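Local structure of membrane attack complex assembly inhibitor BGA71 (Borreliella bavariensis, 6FMH) at residues Gln91-Tyr94 with Thr95-Phe99; Thr178-Lys181 with Glu182-Thr186. The protein is an outer surface protein that inhibits assembly of the membrane attack complex, probably helping the spirochaete evade complement. All coordinates share one frame; numbering follows the deposited sequence.

Contact 1: Gln91-Tyr94 with Thr95-Phe99; sequences QHRY and TSKEF
Thr-95 lies over one face of the Tyr-94 ring in the opening turns of helix 90-123, part of the all-helical fold of this BbCRASP-1 family protein. This is a CH-pi contact between neighbours in sequence: Thr-95 CB stands 4.3 Å from the centroid of the Tyr-94 ring and only 3° off its normal. The hydroxyl shares that face, OG1 of Thr-95 sitting nearer the rim, 3.1 Å from Tyr-94 CZ. Tyr-94 CG takes the crowded position between its own backbone N and carbonyl carbon (chi1 79°), which brings one ring face against Thr-95.

The backbone gives ordinary helical bonds: Lys-97 N to Arg-93 O at 3.2 Å and Glu-98 N to Tyr-94 O at 2.7 Å, with Thr-95 N reaching His-92 O, one residue closer, at 3.0 Å.

Charged side chains follow the i to i+4 spacing. The Arg-93 and Lys-97 chains cross at an angle, Arg-93 CD 3.7 Å from Lys-97 NZ. Their like charges do not touch, Arg-93 NE and Lys-97 NZ being 5.0 Å apart, and outside partners may offset what repulsion remains. Arg-93 NE is hydrogen-bonded to Tyr-87 O, and the Arg-93 side chain also makes a cation-pi contact with the Tyr-87 ring, while Lys-97 makes a long, weak ion pair with Asp-48. Glu-98 instead turns back to the tyrosine, its carboxylate plane 61° from the ring, and OE2 of Glu-98 rests near the plane of the ring edge, 3.3 Å from Tyr-94 CD2.

Contact 2: Thr178-Lys181 with Glu182-Thr186; sequences TYMK and ENYKT
The ring of Tyr-179 carries the side-chain amide of Asn-183 on one face, with ND2 of Asn-183 3.2 Å above the ring plane and over its centre. Amide and ring planes are inclined by 44°, so this is no flat stack. The ring of Tyr-184 is met at its edge, where the carbonyl oxygen of Met-180 lies in plane, 3.5 Å from Tyr-184 CD2. Met-180 also makes a Met-aromatic contact with that ring: SD comes in obliquely, 5.2 Å from the Tyr-184 centroid, and the methyl CE of Met-180 packs 3.9 Å from Tyr-184 CE2. Bends at chi2 (-54°) and chi3 (-69°) bring the end of Met-180 back toward Tyr-184.

All this belongs to the C-terminal part of helix 173-183 and the residues leading out of it. A helical bond of 2.9 Å joins Glu-182 N to Thr-178 O. Further on, the backbone bonds from Asn-183 N to Tyr-179 O and from Tyr-184 N to Met-180 O are weak. Both phenol groups are held by helix 127-163, Tyr-179 OH by Asp-161 and Thr-158, and Tyr-184 OH by Thr-158.

Asn-183 ND2 also donates to Tyr-179 O, at 2.6 Å. That carbonyl thus takes a side-chain bond beside the weak backbone one, and the same bond probably helps to set the rotation of the amide, keeping its nitrogen over the ring.

In the fold
Contact 1 and contact 2 sit about 11 Å apart between centres, on different helices, 90-123 and 173-183, that pack together. Both are partly buried and carry charged groups. Where they meet, the buried side is largely apolar: Phe-99 CD1 lies 3.7 Å from Met-180 CE, the Phe-99 and Tyr-184 rings meet edge-to-face, and Thr-95 packs on Met-180. Toward the surface, the hydroxyl oxygen of the exposed Tyr-94 packs on Lys-181 CD. Contact 1, at the start of its helix with helix 73-88 also touching it, combines a CH-pi contact with regular helix bonds; contact 2, where its helix gives way to loop, has an amide over a ring, a Met-aromatic contact and weakened backbone bonds, and leans on helix 127-163.

Contact 1: Gln91-Tyr94 with Thr95-Phe99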
ATOM      1  N   GLN A  91       9.071  18.533 -30.464  1.00 31.12           N
ATOM      2  CA  GLN A  91       9.792  19.582 -29.692  1.00 32.25           C
ATOM      3  C   GLN A  91       9.425  19.586 -28.187  1.00 31.13           C
ATOM      4  O   GLN A  91      10.315  19.714 -27.347  1.00 28.83           O
ATOM      5  CB  GLN A  91       9.591  21.007 -30.237  1.00 31.50           C
ATOM      6  CG  GLN A  91       9.629  21.078 -31.759  1.00 34.53           C
ATOM      7  CD  GLN A  91       8.238  21.070 -32.370  1.00 35.56           C
ATOM      8  OE1 GLN A  91       7.514  22.045 -32.220  1.00 34.55           O
ATOM      9  NE2 GLN A  91       7.873  19.991 -33.087  1.00 33.32           N
ATOM     10  N   HIS A  92       8.129  19.434 -27.880  1.00 26.32           N
ATOM     11  CA  HIS A  92       7.630  19.575 -26.526  1.00 25.15           C
ATOM     12  C   HIS A  92       7.174  18.277 -25.873  1.00 22.97           C
ATOM     13  O   HIS A  92       6.689  18.295 -24.738  1.00 20.59           O
ATOM     14  CB  HIS A  92       6.465  20.560 -26.494  1.00 26.21           C
ATOM     15  CG  HIS A  92       6.813  21.909 -27.016  1.00 25.79           C
ATOM     16  ND1 HIS A  92       6.046  22.544 -27.968  1.00 28.58           N
ATOM     17  CD2 HIS A  92       7.844  22.737 -26.743  1.00 24.64           C
ATOM     18  CE1 HIS A  92       6.590  23.709 -28.257  1.00 25.89           C
ATOM     19  NE2 HIS A  92       7.670  23.856 -27.513  1.00 24.48           N
ATOM     20  N   ARG A  93       7.329  17.155 -26.562  1.00 22.22           N
ATOM     21  CA  ARG A  93       6.925  15.893 -25.970  1.00 21.67           C
ATOM     22  C   ARG A  93       7.405  15.802 -24.514  1.00 23.75           C
ATOM     23  O   ARG A  93       6.641  15.466 -23.615  1.00 24.21           O
ATOM     24  CB  ARG A  93       7.414  14.709 -26.782  1.00 19.55           C
ATOM     25  CG  ARG A  93       6.629  13.443 -26.430  1.00 20.96           C
ATOM     26  CD  ARG A  93       7.033  12.167 -27.177  1.00 20.12           C
ATOM     27  NE  ARG A  93       6.285  12.173 -28.457  1.00 19.87           N
ATOM     28  CZ  ARG A  93       6.371  11.334 -29.497  1.00 18.91           C
ATOM     29  NH1 ARG A  93       7.237  10.355 -29.513  1.00 18.67           N
ATOM     30  NH2 ARG A  93       5.583  11.512 -30.549  1.00 17.91           N
ATOM     31  N   TYR A  94       8.678  16.125 -24.292  1.00 26.03           N
ATOM     32  CA  TYR A  94       9.321  15.922 -22.996  1.00 26.75           C
ATOM     33  C   TYR A  94       8.605  16.621 -21.853  1.00 24.54           C
ATOM     34  O   TYR A  94       8.613  16.169 -20.724  1.00 25.10           O
ATOM     35  CB  TYR A  94      10.783  16.393 -23.058  1.00 30.19           C
ATOM     36  CG  TYR A  94      10.958  17.887 -22.952  1.00 34.23           C
ATOM     37  CD1 TYR A  94      10.768  18.715 -24.052  1.00 37.30           C
ATOM     38  CD2 TYR A  94      11.266  18.476 -21.733  1.00 43.37           C
ATOM     39  CE1 TYR A  94      10.919  20.094 -23.948  1.00 42.36           C
ATOM     40  CE2 TYR A  94      11.420  19.855 -21.604  1.00 49.18           C
ATOM     41  CZ  TYR A  94      11.253  20.664 -22.722  1.00 49.25           C
ATOM     42  OH  TYR A  94      11.390  22.031 -22.579  1.00 53.59           O
ATOM     43  N   THR A  95       8.047  17.771 -22.154  1.00 24.15           N
ATOM     44  CA  THR A  95       7.337  18.555 -21.190  1.00 22.07           C
ATOM     45  C   THR A  95       6.086  17.831 -20.681  1.00 24.17           C
ATOM     46  O   THR A  95       5.768  17.907 -19.481  1.00 27.30           O
ATOM     47  CB  THR A  95       6.981  19.874 -21.836  1.00 21.44           C
ATOM     48  OG1 THR A  95       8.195  20.487 -22.294  1.00 18.89           O
ATOM     49  CG2 THR A  95       6.300  20.777 -20.849  1.00 22.52           C
ATOM     50  N   SER A  96       5.401  17.080 -21.553  1.00 22.34           N
ATOM     51  CA  SER A  96       4.277  16.276 -21.116  1.00 20.98           C
ATOM     52  C   SER A  96       4.775  15.184 -20.219  1.00 20.25           C
ATOM     53  O   SER A  96       4.191  14.885 -19.188  1.00 19.88           O
ATOM     54  CB  SER A  96       3.525  15.673 -22.325  1.00 22.55           C
ATOM     55  OG  SER A  96       4.383  14.934 -23.172  1.00 24.92           O
ATOM     56  N   LYS A  97       5.834  14.520 -20.645  1.00 20.67           N
ATOM     57  CA  LYS A  97       6.424  13.430 -19.843  1.00 21.71           C
ATOM     58  C   LYS A  97       6.906  13.911 -18.493  1.00 21.54           C
ATOM     59  O   LYS A  97       6.640  13.278 -17.474  1.00 23.76           O
ATOM     60  CB  LYS A  97       7.585  12.782 -20.589  1.00 20.98           C
ATOM     61  CG  LYS A  97       7.148  11.666 -21.462  1.00 21.48           C
ATOM     62  CD  LYS A  97       8.329  11.042 -22.183  1.00 23.69           C
ATOM     63  CE  LYS A  97       7.865  10.090 -23.252  1.00 24.93           C
ATOM     64  NZ  LYS A  97       8.642  10.203 -24.501  1.00 26.83           N
ATOM     65  N   GLU A  98       7.634  15.012 -18.484  1.00 21.05           N
ATOM     66  CA  GLU A  98       8.109  15.568 -17.214  1.00 22.32           C
ATOM     67  C   GLU A  98       6.948  15.917 -16.272  1.00 21.21           C
ATOM     68  O   GLU A  98       6.984  15.601 -15.105  1.00 18.51           O
ATOM     69  CB  GLU A  98       9.044  16.778 -17.450  1.00 23.63           C
ATOM     70  CG  GLU A  98      10.483  16.326 -17.607  1.00 24.53           C
ATOM     71  CD  GLU A  98      11.413  17.385 -18.159  1.00 26.32           C
ATOM     72  OE1 GLU A  98      11.362  18.559 -17.709  1.00 28.55           O
ATOM     73  OE2 GLU A  98      12.278  16.995 -18.961  1.00 26.10           O
ATOM     74  N   PHE A  99       5.929  16.605 -16.790  1.00 22.22           N
ATOM     75  CA  PHE A  99       4.735  16.888 -15.989  1.00 22.09           C
ATOM     76  C   PHE A  99       4.219  15.593 -15.311  1.00 22.24           C
ATOM     77  O   PHE A  99       3.863  15.595 -14.147  1.00 25.75           O
ATOM     78  CB  PHE A  99       3.660  17.528 -16.878  1.00 19.91           C
ATOM     79  CG  PHE A  99       2.359  17.708 -16.201  1.00 18.75           C
ATOM     80  CD1 PHE A  99       2.144  18.798 -15.381  1.00 18.81           C
ATOM     81  CD2 PHE A  99       1.340  16.752 -16.342  1.00 17.42           C
ATOM     82  CE1 PHE A  99       0.916  18.959 -14.724  1.00 18.86           C
ATOM     83  CE2 PHE A  99       0.131  16.905 -15.674  1.00 17.67           C
ATOM     84  CZ  PHE A  99      -0.082  18.007 -14.866  1.00 17.52           C
TER

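Contact 2: Thr178-Lys181 with Glu182-Thr186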
ATOM      1  N   THR A 178       5.348  26.804 -22.835  1.00 11.45           N
ATOM      2  CA  THR A 178       5.988  27.728 -21.940  1.00 11.89           C
ATOM      3  C   THR A 178       5.223  27.812 -20.626  1.00 12.12           C
ATOM      4  O   THR A 178       5.832  27.808 -19.550  1.00 12.17           O
ATOM      5  CB  THR A 178       6.094  29.125 -22.567  1.00 11.41           C
ATOM      6  OG1 THR A 178       6.777  29.004 -23.801  1.00 11.64           O
ATOM      7  CG2 THR A 178       6.808  30.090 -21.702  1.00 11.38           C
ATOM      8  N   TYR A 179       3.907  27.830 -20.734  1.00 11.97           N
ATOM      9  CA  TYR A 179       3.069  27.912 -19.581  1.00 12.09           C
ATOM     10  C   TYR A 179       3.298  26.703 -18.646  1.00 13.29           C
ATOM     11  O   TYR A 179       3.402  26.860 -17.423  1.00 13.81           O
ATOM     12  CB  TYR A 179       1.619  27.998 -20.031  1.00 10.92           C
ATOM     13  CG  TYR A 179       0.614  28.085 -18.915  1.00 10.61           C
ATOM     14  CD1 TYR A 179       0.222  26.977 -18.214  1.00 10.45           C
ATOM     15  CD2 TYR A 179      -0.012  29.283 -18.627  1.00 10.88           C
ATOM     16  CE1 TYR A 179      -0.710  27.071 -17.207  1.00 10.75           C
ATOM     17  CE2 TYR A 179      -0.978  29.391 -17.636  1.00 10.95           C
ATOM     18  CZ  TYR A 179      -1.315  28.291 -16.922  1.00 11.03           C
ATOM     19  OH  TYR A 179      -2.219  28.405 -15.899  1.00 11.45           O
ATOM     20  N   MET A 180       3.256  25.499 -19.212  1.00 14.34           N
ATOM     21  CA  MET A 180       3.403  24.306 -18.420  1.00 14.21           C
ATOM     22  C   MET A 180       4.774  24.307 -17.775  1.00 18.38           C
ATOM     23  O   MET A 180       4.903  23.957 -16.596  1.00 20.08           O
ATOM     24  CB  MET A 180       3.230  23.081 -19.279  1.00 12.41           C
ATOM     25  CG  MET A 180       1.812  22.849 -19.778  1.00 11.38           C
ATOM     26  SD  MET A 180       0.491  22.775 -18.590  1.00  9.42           S
ATOM     27  CE  MET A 180       0.795  21.332 -17.751  1.00  9.18           C
ATOM     28  N   LYS A 181       5.799  24.759 -18.517  1.00 21.95           N
ATOM     29  CA  LYS A 181       7.140  24.877 -17.954  1.00 22.68           C
ATOM     30  C   LYS A 181       7.200  25.843 -16.741  1.00 23.98           C
ATOM     31  O   LYS A 181       7.826  25.531 -15.730  1.00 24.94           O
ATOM     32  CB  LYS A 181       8.124  25.338 -19.035  1.00 25.19           C
ATOM     33  CG  LYS A 181       8.748  24.195 -19.797  1.00 28.06           C
ATOM     34  CD  LYS A 181       9.730  24.643 -20.865  1.00 29.79           C
ATOM     35  CE  LYS A 181       9.007  25.104 -22.124  1.00 32.42           C
ATOM     36  NZ  LYS A 181       9.937  25.323 -23.280  1.00 35.85           N
ATOM     37  N   GLU A 182       6.591  27.028 -16.876  1.00 23.65           N
ATOM     38  CA  GLU A 182       6.694  28.093 -15.868  1.00 25.58           C
ATOM     39  C   GLU A 182       5.784  27.855 -14.614  1.00 23.24           C
ATOM     40  O   GLU A 182       6.015  28.435 -13.536  1.00 20.82           O
ATOM     41  CB  GLU A 182       6.536  29.507 -16.514  1.00 29.22           C
ATOM     42  CG  GLU A 182       7.570  29.792 -17.657  1.00 36.94           C
ATOM     43  CD  GLU A 182       9.064  29.576 -17.268  1.00 43.53           C
ATOM     44  OE1 GLU A 182       9.502  30.196 -16.278  1.00 47.54           O
ATOM     45  OE2 GLU A 182       9.821  28.795 -17.940  1.00 45.46           O
ATOM     46  N   ASN A 183       4.778  26.981 -14.734  1.00 20.02           N
ATOM     47  CA  ASN A 183       3.854  26.752 -13.628  1.00 17.17           C
ATOM     48  C   ASN A 183       4.046  25.412 -12.981  1.00 17.32           C
ATOM     49  O   ASN A 183       3.390  25.084 -12.007  1.00 17.14           O
ATOM     50  CB  ASN A 183       2.440  26.916 -14.138  1.00 15.91           C
ATOM     51  CG  ASN A 183       2.182  28.320 -14.568  1.00 15.54           C
ATOM     52  OD1 ASN A 183       1.987  29.231 -13.714  1.00 16.55           O
ATOM     53  ND2 ASN A 183       2.067  28.528 -15.866  1.00 14.63           N
ATOM     54  N   TYR A 184       4.899  24.591 -13.571  1.00 18.18           N
ATOM     55  CA  TYR A 184       5.191  23.301 -12.992  1.00 19.20           C
ATOM     56  C   TYR A 184       6.677  23.032 -12.982  1.00 19.96           C
ATOM     57  O   TYR A 184       7.111  21.985 -13.412  1.00 23.90           O
ATOM     58  CB  TYR A 184       4.370  22.233 -13.744  1.00 18.79           C
ATOM     59  CG  TYR A 184       2.862  22.506 -13.618  1.00 18.17           C
ATOM     60  CD1 TYR A 184       2.171  22.130 -12.490  1.00 18.00           C
ATOM     61  CD2 TYR A 184       2.182  23.153 -14.601  1.00 17.67           C
ATOM     62  CE1 TYR A 184       0.824  22.366 -12.370  1.00 18.49           C
ATOM     63  CE2 TYR A 184       0.836  23.426 -14.488  1.00 18.22           C
ATOM     64  CZ  TYR A 184       0.151  23.029 -13.376  1.00 18.54           C
ATOM     65  OH  TYR A 184      -1.227  23.269 -13.286  1.00 17.94           O
ATOM     66  N   LYS A 185       7.447  24.015 -12.554  1.00 21.41           N
ATOM     67  CA  LYS A 185       8.908  24.022 -12.676  1.00 23.88           C
ATOM     68  C   LYS A 185       9.527  22.887 -11.930  1.00 21.89           C
ATOM     69  O   LYS A 185      10.380  22.148 -12.436  1.00 20.84           O
ATOM     70  CB  LYS A 185       9.498  25.284 -12.047  1.00 28.61           C
ATOM     71  CG  LYS A 185       9.564  26.494 -12.965  1.00 32.21           C
ATOM     72  CD  LYS A 185      10.545  27.570 -12.472  1.00 38.16           C
ATOM     73  CE  LYS A 185      11.266  28.330 -13.601  1.00 43.01           C
ATOM     74  NZ  LYS A 185      11.487  29.786 -13.282  1.00 46.20           N
ATOM     75  N   THR A 186       9.046  22.754 -10.712  1.00 21.26           N
ATOM     76  CA  THR A 186       9.629  21.879  -9.743  1.00 21.47           C
ATOM     77  C   THR A 186       8.544  21.426  -8.712  1.00 20.13           C
ATOM     78  O   THR A 186       7.683  22.195  -8.323  1.00 20.17           O
ATOM     79  CB  THR A 186      10.823  22.654  -9.096  1.00 20.68           C
ATOM     80  OG1 THR A 186      11.742  21.740  -8.529  1.00 23.61           O
ATOM     81  CG2 THR A 186      10.388  23.611  -8.030  1.00 20.21           C
TER